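PDB 1OMH: trwC protein from Escherichia coli, which probably nicks and processes the origin-of-transfer DNA in plasmid conjugation, as the relaxase of the system, this chain being its N-terminal relaxase domain. Local coordinates for residues K53-L58 against V165-T170. Residues are numbered along the deposited sequence; the frame is centred on the assembly and turned at random.
Sequences KRFREL and VILNMT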
ATOM      1  N   LYS B  53      10.108  17.311   3.014  1.00 30.43           N
ATOM      2  CA  LYS B  53      10.489  18.314   2.031  1.00 34.15           C
ATOM      3  C   LYS B  53      11.130  17.662   0.815  1.00 28.67           C
ATOM      4  O   LYS B  53      10.744  17.943  -0.318  1.00 32.78           O
ATOM      5  CB  LYS B  53      11.451  19.344   2.634  1.00 33.55           C
ATOM      6  CG  LYS B  53      11.624  20.573   1.744  1.00 39.02           C
ATOM      7  CD  LYS B  53      12.633  21.569   2.305  1.00 44.63           C
ATOM      8  CE  LYS B  53      12.769  22.766   1.371  1.00 46.19           C
ATOM      9  NZ  LYS B  53      13.789  23.745   1.838  1.00 52.11           N
ATOM     10  N   ARG B  54      12.109  16.794   1.046  1.00 28.39           N
ATOM     11  CA  ARG B  54      12.773  16.127  -0.063  1.00 32.32           C
ATOM     12  C   ARG B  54      11.735  15.289  -0.813  1.00 33.53           C
ATOM     13  O   ARG B  54      11.748  15.220  -2.042  1.00 30.06           O
ATOM     14  CB  ARG B  54      13.912  15.238   0.450  1.00 33.89           C
ATOM     15  CG  ARG B  54      14.883  14.764  -0.635  1.00 37.06           C
ATOM     16  CD  ARG B  54      15.634  15.933  -1.268  1.00 38.96           C
ATOM     17  NE  ARG B  54      16.431  15.532  -2.427  1.00 43.51           N
ATOM     18  CZ  ARG B  54      17.539  14.798  -2.363  1.00 43.48           C
ATOM     19  NH1 ARG B  54      17.997  14.373  -1.193  1.00 42.90           N
ATOM     20  NH2 ARG B  54      18.192  14.489  -3.475  1.00 46.94           N
ATOM     21  N   PHE B  55      10.818  14.681  -0.065  1.00 30.66           N
ATOM     22  CA  PHE B  55       9.780  13.850  -0.663  1.00 28.02           C
ATOM     23  C   PHE B  55       8.886  14.615  -1.633  1.00 28.06           C
ATOM     24  O   PHE B  55       8.621  14.132  -2.733  1.00 22.26           O
ATOM     25  CB  PHE B  55       8.924  13.199   0.428  1.00 26.23           C
ATOM     26  CG  PHE B  55       7.910  12.216  -0.097  1.00 23.22           C
ATOM     27  CD1 PHE B  55       6.549  12.443   0.075  1.00 25.72           C
ATOM     28  CD2 PHE B  55       8.317  11.059  -0.754  1.00 22.82           C
ATOM     29  CE1 PHE B  55       5.600  11.529  -0.400  1.00 24.38           C
ATOM     30  CE2 PHE B  55       7.378  10.138  -1.233  1.00 22.18           C
ATOM     31  CZ  PHE B  55       6.021  10.375  -1.055  1.00 21.98           C
ATOM     32  N   ARG B  56       8.417  15.800  -1.239  1.00 28.97           N
ATOM     33  CA  ARG B  56       7.550  16.595  -2.114  1.00 30.96           C
ATOM     34  C   ARG B  56       8.243  16.991  -3.418  1.00 30.44           C
ATOM     35  O   ARG B  56       7.636  16.944  -4.486  1.00 31.15           O
ATOM     36  CB  ARG B  56       7.050  17.864  -1.402  1.00 27.77           C
ATOM     37  CG  ARG B  56       5.763  17.685  -0.594  1.00 34.33           C
ATOM     38  CD  ARG B  56       5.355  18.987   0.106  1.00 28.24           C
ATOM     39  NE  ARG B  56       4.148  18.845   0.919  1.00 32.97           N
ATOM     40  CZ  ARG B  56       2.911  18.773   0.435  1.00 38.97           C
ATOM     41  NH1 ARG B  56       1.882  18.643   1.263  1.00 34.41           N
ATOM     42  NH2 ARG B  56       2.697  18.836  -0.875  1.00 42.48           N
ATOM     43  N   GLU B  57       9.507  17.385  -3.340  1.00 29.70           N
ATOM     44  CA  GLU B  57      10.203  17.774  -4.554  1.00 38.22           C
ATOM     45  C   GLU B  57      10.419  16.566  -5.458  1.00 36.04           C
ATOM     46  O   GLU B  57      10.193  16.650  -6.668  1.00 35.17           O
ATOM     47  CB  GLU B  57      11.536  18.451  -4.234  1.00 37.91           C
ATOM     48  CG  GLU B  57      12.460  17.666  -3.347  1.00 46.70           C
ATOM     49  CD  GLU B  57      13.817  18.330  -3.226  1.00 53.94           C
ATOM     50  OE1 GLU B  57      14.757  17.897  -3.933  1.00 58.58           O
ATOM     51  OE2 GLU B  57      13.935  19.296  -2.437  1.00 49.20           O
ATOM     52  N   LEU B  58      10.845  15.448  -4.875  1.00 32.85           N
ATOM     53  CA  LEU B  58      11.055  14.237  -5.657  1.00 29.63           C
ATOM     54  C   LEU B  58       9.771  13.905  -6.400  1.00 28.60           C
ATOM     55  O   LEU B  58       9.802  13.518  -7.567  1.00 28.88           O
ATOM     56  CB  LEU B  58      11.469  13.079  -4.762  1.00 27.85           C
ATOM     57  CG  LEU B  58      12.903  13.155  -4.241  1.00 30.59           C
ATOM     58  CD1 LEU B  58      13.162  11.994  -3.313  1.00 26.90           C
ATOM     59  CD2 LEU B  58      13.886  13.135  -5.409  1.00 33.43           C
ATOM     60  N   VAL B 165       5.081   4.600  -1.684  1.00 15.98           N
ATOM     61  CA  VAL B 165       5.094   5.496  -2.823  1.00 18.17           C
ATOM     62  C   VAL B 165       6.393   5.401  -3.616  1.00 20.45           C
ATOM     63  O   VAL B 165       7.436   5.935  -3.211  1.00 19.09           O
ATOM     64  CB  VAL B 165       4.868   6.959  -2.387  1.00 19.47           C
ATOM     65  CG1 VAL B 165       4.818   7.866  -3.613  1.00 17.92           C
ATOM     66  CG2 VAL B 165       3.561   7.066  -1.591  1.00 17.00           C
ATOM     67  N   ILE B 166       6.319   4.702  -4.743  1.00 17.79           N
ATOM     68  CA  ILE B 166       7.473   4.551  -5.614  1.00 17.93           C
ATOM     69  C   ILE B 166       7.507   5.796  -6.493  1.00 17.46           C
ATOM     70  O   ILE B 166       6.621   6.010  -7.321  1.00 20.33           O
ATOM     71  CB  ILE B 166       7.355   3.311  -6.530  1.00 17.17           C
ATOM     72  CG1 ILE B 166       7.346   2.019  -5.704  1.00 18.91           C
ATOM     73  CG2 ILE B 166       8.533   3.269  -7.491  1.00 17.95           C
ATOM     74  CD1 ILE B 166       6.118   1.812  -4.862  1.00 31.37           C
ATOM     75  N   LEU B 167       8.526   6.624  -6.318  1.00 20.81           N
ATOM     76  CA  LEU B 167       8.611   7.832  -7.119  1.00 21.90           C
ATOM     77  C   LEU B 167       8.900   7.480  -8.574  1.00 24.71           C
ATOM     78  O   LEU B 167       9.530   6.458  -8.866  1.00 21.87           O
ATOM     79  CB  LEU B 167       9.672   8.762  -6.534  1.00 23.12           C
ATOM     80  CG  LEU B 167       9.185   9.252  -5.162  1.00 28.48           C
ATOM     81  CD1 LEU B 167      10.166   8.856  -4.086  1.00 24.50           C
ATOM     82  CD2 LEU B 167       8.960  10.749  -5.194  1.00 24.66           C
ATOM     83  N   ASN B 168       8.410   8.323  -9.480  1.00 25.91           N
ATOM     84  CA  ASN B 168       8.575   8.115 -10.916  1.00 25.93           C
ATOM     85  C   ASN B 168      10.001   8.430 -11.362  1.00 23.77           C
ATOM     86  O   ASN B 168      10.233   9.384 -12.104  1.00 25.14           O
ATOM     87  CB  ASN B 168       7.576   9.002 -11.665  1.00 23.43           C
ATOM     88  CG  ASN B 168       7.449   8.647 -13.133  1.00 25.49           C
ATOM     89  OD1 ASN B 168       6.720   9.311 -13.878  1.00 28.04           O
ATOM     90  ND2 ASN B 168       8.147   7.600 -13.560  1.00 20.84           N
HETATM   91  N   MSE B 169      10.954   7.617 -10.923  1.00 22.19           N
HETATM   92  CA  MSE B 169      12.347   7.850 -11.277  1.00 26.90           C
HETATM   93  C   MSE B 169      13.217   6.629 -11.064  1.00 25.93           C
HETATM   94  O   MSE B 169      12.972   5.821 -10.171  1.00 25.10           O
HETATM   95  CB  MSE B 169      12.911   8.998 -10.435  1.00 26.84           C
HETATM   96  CG  MSE B 169      12.948   8.678  -8.950  1.00 25.02           C
HETATM   97 SE   MSE B 169      13.531  10.201  -7.903  1.00 33.55          SE
HETATM   98  CE  MSE B 169      12.216  11.379  -8.473  1.00  6.64           C
ATOM     99  N   THR B 170      14.254   6.513 -11.883  1.00 25.59           N
ATOM    100  CA  THR B 170      15.185   5.404 -11.782  1.00 21.65           C
ATOM    101  C   THR B 170      16.453   5.786 -12.544  1.00 21.33           C
ATOM    102  O   THR B 170      16.392   6.489 -13.546  1.00 24.04           O
ATOM    103  CB  THR B 170      14.555   4.106 -12.350  1.00 19.10           C
ATOM    104  OG1 THR B 170      15.446   3.007 -12.146  1.00 24.47           O
ATOM    105  CG2 THR B 170      14.241   4.254 -13.833  1.00 19.43           C
TER
HETATM  106  O   HOH W   1       8.432  11.391  -8.841  1.00 23.58           O
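The Phe-55 ring meets Val-165 edge-on: CB of the valine lies in the ring plane, and its CG1 stands 3.8 Å from Phe-55 CZ, close to that plane, with the two side chains crossing at about a right angle. Leu-167 reaches the same ring obliquely, its CD1 4.2 Å from Phe-55 CE2, while the ring of Phe-148 makes an edge-to-face pair with it. Phe-55 leaves the helix with CG anti to the backbone N (chi1 -174°), which brings the far end of the ring down to the strand although its CB does not aim there. With an alanine in place of Phe-55, Val-165 and Leu-167 would probably lose their aromatic neighbour, leaving a gap between helix and strand. The side chain of Val-165 is about 5 Å from that of His-163, which binds zinc or copper in other structures of this protein but has no metal here.

One turn on, Leu-58 meets Leu-167 at its CB and Met-169 at its CD2. Its CB is pressed against Leu-167 CD2 at 3.5 Å, tighter than usual van der Waals contact. Its CD2 lies 3.9 Å from SE of Met-169, a selenomethionine whose chain bends at chi3 (58°) to bring CE within 3.4 Å of Leu-58 O. A water 2.8 Å from Leu-58 O can donate to it, though it has other acceptors in reach, and it accepts from Asn-168 N at 3.1 Å, where the strand gives way to an inverse gamma turn centred on Asn-168.

The axes of helix 53-58 and strand 165-167 come within 10.3 Å, at 59° between their N-to-C directions. Helix 52-60 thus runs oblique to strand 158-167, on the side to which Val-165 and Leu-167 point and from which Ile-166 points away. Strands 145-152 and 81-89 flank strand 158-167, and Trp-36 of strand 34-37 touches both Phe-55 and Leu-58.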